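PDB 3PGV: haloacid dehalogenase-like hydrolase from Klebsiella pneumoniae subsp. pneumoniae, which probably acts as a magnesium-dependent phosphatase of the Cof family within the haloacid dehalogenase-like hydrolase superfamily. Local coordinates for residues L32-T46 with S269-K281. Residues are numbered along the deposited sequence; the frame is centred on the assembly and turned at random.
Sequences LLSPDHFLTPYAKET and SNADDAVPRYLRK
Y42 lies between two arginines of helix 274-283, R280 over one face of its ring and R277 over the other. The R280 guanidinium is nearly parallel to the ring, planes 9° apart with centres separated by 3.9 Å; that of R277 lies at 4.4 Å and is tilted a little more. Both are cation-pi pairs, for which a flat, electron-rich tyrosine is well suited. With CG anti to the backbone N (chi1 -180°), Y42 reaches across to the other helix, and the CB of P276 meets the ring edge.

Two hydrogen bonds hold the R280 guanidinium against the ring: NE donates in its own plane to T46 OG1 at 2.9 Å, while NH2 reaches Y42 O, which also accepts from T46 OG1 and T46 N. T46 thus relays between the arginine and its own helix. R277 NE bonds to D272 O, just before its helix. Compact and short of one N-H, P276 suits the first turn of its helix and fits as a knob among L32, Y42, A43 and T46.

At the helix starts, a threonine hydroxyl can accept and donate at once: T40 OG1 caps its helix by accepting from A43 N and donates to D273 OD2 at 2.6 Å, on the syn lone pair. D273 OD1 receives a water that also donates to L32 O. The asparagine amide of N270 supplies an N-H to a backbone carbonyl, ND2 to L33 O, nearly straight at 166°. P35 CG rests on A271 CA.

The contact joins two helices of the HAD core domain and ties the chain leaving helix 28-32, just after calcium ligands D27 and D29, to the 3-10 segment 270-272. The pi faces of Y42 probably stabilise both arginine charges; E45, not touching R280 (OE2 to NH2 5.6 Å), may add a favourable field.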
loop_
_atom_site.group_PDB
_atom_site.type_symbol
_atom_site.label_atom_id
_atom_site.label_comp_id
_atom_site.label_asym_id
_atom_site.label_seq_id
_atom_site.Cartn_x
_atom_site.Cartn_y
_atom_site.Cartn_z
ATOM N N LEU A 32 8.372 6.991 3.407
ATOM C CA LEU A 32 8.357 8.055 4.411
ATOM C C LEU A 32 8.938 7.541 5.749
ATOM O O LEU A 32 9.630 8.293 6.452
ATOM C CB LEU A 32 6.921 8.595 4.615
ATOM C CG LEU A 32 6.763 9.754 5.624
ATOM C CD1 LEU A 32 7.559 10.991 5.188
ATOM C CD2 LEU A 32 5.321 10.099 5.821
ATOM N N LEU A 33 8.654 6.265 6.099
ATOM C CA LEU A 33 9.158 5.689 7.342
ATOM C C LEU A 33 10.648 5.370 7.238
ATOM O O LEU A 33 11.143 4.994 6.154
ATOM C CB LEU A 33 8.370 4.414 7.734
ATOM C CG LEU A 33 6.864 4.578 7.989
ATOM C CD1 LEU A 33 6.246 3.254 8.342
ATOM C CD2 LEU A 33 6.594 5.598 9.096
ATOM N N SER A 34 11.366 5.498 8.364
ATOM C CA SER A 34 12.797 5.193 8.420
ATOM C C SER A 34 13.020 3.689 8.208
ATOM O O SER A 34 12.064 2.911 8.317
ATOM C CB SER A 34 13.363 5.610 9.770
ATOM O OG SER A 34 12.872 4.769 10.802
ATOM N N PRO A 35 14.287 3.233 7.964
ATOM C CA PRO A 35 14.530 1.781 7.855
ATOM C C PRO A 35 14.100 1.011 9.111
ATOM O O PRO A 35 13.866 -0.196 9.032
ATOM C CB PRO A 35 16.038 1.692 7.629
ATOM C CG PRO A 35 16.409 3.008 7.067
ATOM C CD PRO A 35 15.524 3.998 7.742
ATOM N N ASP A 36 13.945 1.719 10.257
ATOM C CA ASP A 36 13.458 1.115 11.505
ATOM C C ASP A 36 11.930 1.299 11.709
ATOM O O ASP A 36 11.429 1.063 12.805
ATOM C CB ASP A 36 14.247 1.639 12.706
ATOM C CG ASP A 36 15.649 1.064 12.794
ATOM O OD1 ASP A 36 15.802 -0.161 12.585
ATOM O OD2 ASP A 36 16.586 1.827 13.131
ATOM N N HIS A 37 11.194 1.650 10.619
ATOM C CA HIS A 37 9.723 1.757 10.584
ATOM C C HIS A 37 9.161 2.875 11.460
ATOM O O HIS A 37 8.014 2.784 11.910
ATOM C CB HIS A 37 9.057 0.412 10.914
ATOM C CG HIS A 37 9.606 -0.738 10.134
ATOM N ND1 HIS A 37 10.750 -1.419 10.556
ATOM C CD2 HIS A 37 9.164 -1.293 8.979
ATOM C CE1 HIS A 37 10.966 -2.354 9.652
ATOM N NE2 HIS A 37 10.029 -2.333 8.686
ATOM N N PHE A 38 9.932 3.957 11.651
ATOM C CA PHE A 38 9.482 5.083 12.457
ATOM C C PHE A 38 9.317 6.327 11.645
ATOM O O PHE A 38 10.019 6.523 10.644
ATOM C CB PHE A 38 10.455 5.361 13.627
ATOM C CG PHE A 38 10.696 4.195 14.548
ATOM C CD1 PHE A 38 9.644 3.610 15.249
ATOM C CD2 PHE A 38 11.984 3.732 14.786
ATOM C CE1 PHE A 38 9.866 2.522 16.101
ATOM C CE2 PHE A 38 12.210 2.660 15.659
ATOM C CZ PHE A 38 11.150 2.067 16.318
ATOM N N LEU A 39 8.444 7.222 12.117
ATOM C CA LEU A 39 8.314 8.550 11.566
ATOM C C LEU A 39 9.228 9.468 12.385
ATOM O O LEU A 39 9.021 9.620 13.592
ATOM C CB LEU A 39 6.845 9.020 11.655
ATOM C CG LEU A 39 6.486 10.268 10.866
ATOM C CD1 LEU A 39 6.655 10.044 9.385
ATOM C CD2 LEU A 39 5.067 10.677 11.145
ATOM N N THR A 40 10.319 9.949 11.773
ATOM C CA THR A 40 11.300 10.763 12.487
ATOM C C THR A 40 10.715 12.114 12.885
ATOM O O THR A 40 9.872 12.659 12.165
ATOM C CB THR A 40 12.574 10.958 11.639
ATOM O OG1 THR A 40 12.250 11.726 10.483
ATOM C CG2 THR A 40 13.242 9.632 11.250
ATOM N N PRO A 41 11.241 12.740 13.963
ATOM C CA PRO A 41 10.792 14.102 14.303
ATOM C C PRO A 41 10.982 15.091 13.138
ATOM O O PRO A 41 10.159 16.006 12.961
ATOM C CB PRO A 41 11.670 14.466 15.508
ATOM C CG PRO A 41 12.064 13.154 16.095
ATOM C CD PRO A 41 12.249 12.246 14.924
ATOM N N TYR A 42 12.038 14.873 12.304
ATOM C CA TYR A 42 12.300 15.698 11.121
ATOM C C TYR A 42 11.167 15.562 10.122
ATOM O O TYR A 42 10.733 16.561 9.541
ATOM C CB TYR A 42 13.646 15.301 10.461
ATOM C CG TYR A 42 13.982 16.123 9.229
ATOM C CD1 TYR A 42 13.539 15.738 7.969
ATOM C CD2 TYR A 42 14.728 17.292 9.330
ATOM C CE1 TYR A 42 13.810 16.508 6.841
ATOM C CE2 TYR A 42 15.021 18.062 8.206
ATOM C CZ TYR A 42 14.570 17.660 6.962
ATOM O OH TYR A 42 14.875 18.406 5.855
ATOM N N ALA A 43 10.683 14.321 9.914
ATOM C CA ALA A 43 9.597 14.074 8.986
ATOM C C ALA A 43 8.293 14.636 9.537
ATOM O O ALA A 43 7.596 15.344 8.817
ATOM C CB ALA A 43 9.467 12.576 8.703
ATOM N N LYS A 44 8.019 14.435 10.867
ATOM C CA LYS A 44 6.814 15.015 11.519
ATOM C C LYS A 44 6.787 16.517 11.353
ATOM O O LYS A 44 5.746 17.074 11.039
ATOM C CB LYS A 44 6.761 14.660 13.018
ATOM C CG LYS A 44 6.457 13.204 13.300
ATOM C CD LYS A 44 6.715 12.865 14.756
ATOM C CE LYS A 44 6.617 11.388 15.026
ATOM N NZ LYS A 44 7.282 11.024 16.304
ATOM N N GLU A 45 7.941 17.179 11.542
ATOM C CA GLU A 45 8.053 18.627 11.422
ATOM C C GLU A 45 7.827 19.090 9.982
ATOM O O GLU A 45 7.188 20.124 9.767
ATOM C CB GLU A 45 9.414 19.118 11.969
ATOM C CG GLU A 45 9.570 20.642 12.022
ATOM C CD GLU A 45 8.572 21.401 12.893
ATOM O OE1 GLU A 45 7.829 20.752 13.667
ATOM O OE2 GLU A 45 8.555 22.652 12.818
ATOM N N THR A 46 8.269 18.280 8.993
ATOM C CA THR A 46 8.057 18.588 7.571
ATOM C C THR A 46 6.564 18.585 7.232
ATOM O O THR A 46 6.095 19.481 6.529
ATOM C CB THR A 46 8.852 17.618 6.683
ATOM O OG1 THR A 46 10.215 17.614 7.111
ATOM C CG2 THR A 46 8.766 17.977 5.197
ATOM N N SER A 269 17.681 7.506 -0.277
ATOM C CA SER A 269 17.160 6.407 0.529
ATOM C C SER A 269 16.310 6.937 1.682
ATOM O O SER A 269 16.577 8.037 2.193
ATOM C CB SER A 269 18.326 5.580 1.082
ATOM O OG SER A 269 17.886 4.488 1.873
ATOM N N ASN A 270 15.361 6.117 2.180
ATOM C CA ASN A 270 14.597 6.490 3.381
ATOM C C ASN A 270 15.546 6.550 4.615
ATOM O O ASN A 270 15.231 7.209 5.612
ATOM C CB ASN A 270 13.419 5.520 3.624
ATOM C CG ASN A 270 13.834 4.108 3.931
ATOM O OD1 ASN A 270 14.816 3.585 3.388
ATOM N ND2 ASN A 270 13.059 3.433 4.776
ATOM N N ALA A 271 16.760 5.926 4.493
ATOM C CA ALA A 271 17.795 5.979 5.522
ATOM C C ALA A 271 18.301 7.414 5.716
ATOM O O ALA A 271 18.799 7.761 6.809
ATOM C CB ALA A 271 18.955 5.059 5.148
ATOM N N ASP A 272 18.184 8.251 4.658
ATOM C CA ASP A 272 18.593 9.655 4.715
ATOM C C ASP A 272 17.415 10.571 5.056
ATOM O O ASP A 272 17.590 11.791 5.094
ATOM C CB ASP A 272 19.207 10.095 3.363
ATOM C CG ASP A 272 20.633 9.644 3.142
ATOM O OD1 ASP A 272 21.388 9.548 4.139
ATOM O OD2 ASP A 272 21.031 9.505 1.970
ATOM N N ASP A 273 16.184 9.989 5.235
ATOM C CA ASP A 273 14.950 10.781 5.378
ATOM C C ASP A 273 14.768 11.582 4.082
ATOM O O ASP A 273 14.506 12.788 4.119
ATOM C CB ASP A 273 15.040 11.735 6.606
ATOM C CG ASP A 273 14.052 11.442 7.730
ATOM O OD1 ASP A 273 13.185 10.558 7.547
ATOM O OD2 ASP A 273 14.108 12.141 8.762
ATOM N N ALA A 274 15.010 10.919 2.932
ATOM C CA ALA A 274 15.010 11.551 1.611
ATOM C C ALA A 274 13.698 12.228 1.241
ATOM O O ALA A 274 13.720 13.287 0.607
ATOM C CB ALA A 274 15.396 10.543 0.548
ATOM N N VAL A 275 12.554 11.626 1.607
ATOM C CA VAL A 275 11.234 12.212 1.261
ATOM C C VAL A 275 11.029 13.599 1.911
ATOM O O VAL A 275 10.891 14.583 1.177
ATOM C CB VAL A 275 10.040 11.245 1.518
ATOM C CG1 VAL A 275 8.698 11.933 1.230
ATOM C CG2 VAL A 275 10.184 9.968 0.690
ATOM N N PRO A 276 11.091 13.733 3.278
ATOM C CA PRO A 276 10.870 15.061 3.882
ATOM C C PRO A 276 11.920 16.100 3.471
ATOM O O PRO A 276 11.589 17.283 3.343
ATOM C CB PRO A 276 10.888 14.777 5.388
ATOM C CG PRO A 276 11.555 13.471 5.532
ATOM C CD PRO A 276 11.232 12.693 4.313
ATOM N N ARG A 277 13.179 15.658 3.225
ATOM C CA ARG A 277 14.252 16.559 2.772
ATOM C C ARG A 277 13.970 17.066 1.371
ATOM O O ARG A 277 14.175 18.245 1.088
ATOM C CB ARG A 277 15.622 15.866 2.839
ATOM C CG ARG A 277 16.059 15.585 4.253
ATOM C CD ARG A 277 17.437 14.939 4.357
ATOM N NE ARG A 277 17.679 14.461 5.724
ATOM C CZ ARG A 277 18.114 15.234 6.717
ATOM N NH1 ARG A 277 18.420 16.508 6.491
ATOM N NH2 ARG A 277 18.253 14.739 7.940
ATOM N N TYR A 278 13.448 16.184 0.502
ATOM C CA TYR A 278 13.066 16.537 -0.867
ATOM C C TYR A 278 11.927 17.552 -0.829
ATOM O O TYR A 278 11.951 18.531 -1.572
ATOM C CB TYR A 278 12.629 15.274 -1.636
ATOM C CG TYR A 278 12.374 15.504 -3.109
ATOM C CD1 TYR A 278 11.134 15.951 -3.562
ATOM C CD2 TYR A 278 13.342 15.198 -4.060
ATOM C CE1 TYR A 278 10.883 16.135 -4.921
ATOM C CE2 TYR A 278 13.097 15.362 -5.425
ATOM C CZ TYR A 278 11.862 15.822 -5.853
ATOM O OH TYR A 278 11.613 15.975 -7.194
ATOM N N LEU A 279 10.933 17.317 0.056
ATOM C CA LEU A 279 9.778 18.188 0.221
ATOM C C LEU A 279 10.172 19.576 0.728
ATOM O O LEU A 279 9.677 20.576 0.204
ATOM C CB LEU A 279 8.740 17.541 1.159
ATOM C CG LEU A 279 8.019 16.292 0.602
ATOM C CD1 LEU A 279 7.186 15.621 1.669
ATOM C CD2 LEU A 279 7.149 16.643 -0.601
ATOM N N ARG A 280 11.092 19.645 1.729
ATOM C CA ARG A 280 11.576 20.936 2.255
ATOM C C ARG A 280 12.323 21.712 1.182
ATOM O O ARG A 280 12.169 22.925 1.089
ATOM C CB ARG A 280 12.479 20.739 3.487
ATOM C CG ARG A 280 11.742 20.232 4.703
ATOM C CD ARG A 280 12.427 20.639 5.976
ATOM N NE ARG A 280 11.877 19.930 7.129
ATOM C CZ ARG A 280 12.198 20.203 8.386
ATOM N NH1 ARG A 280 13.023 21.206 8.666
ATOM N NH2 ARG A 280 11.670 19.500 9.377
ATOM N N LYS A 281 13.115 21.007 0.349
ATOM C CA LYS A 281 13.865 21.624 -0.743
ATOM C C LYS A 281 12.905 22.159 -1.816
ATOM O O LYS A 281 13.117 23.250 -2.352
ATOM C CB LYS A 281 14.853 20.604 -1.354
ATOM C CG LYS A 281 15.836 21.214 -2.342
ATOM C CD LYS A 281 16.781 20.176 -2.905
HETATM O O HOH W 1 11.620 9.807 5.700
#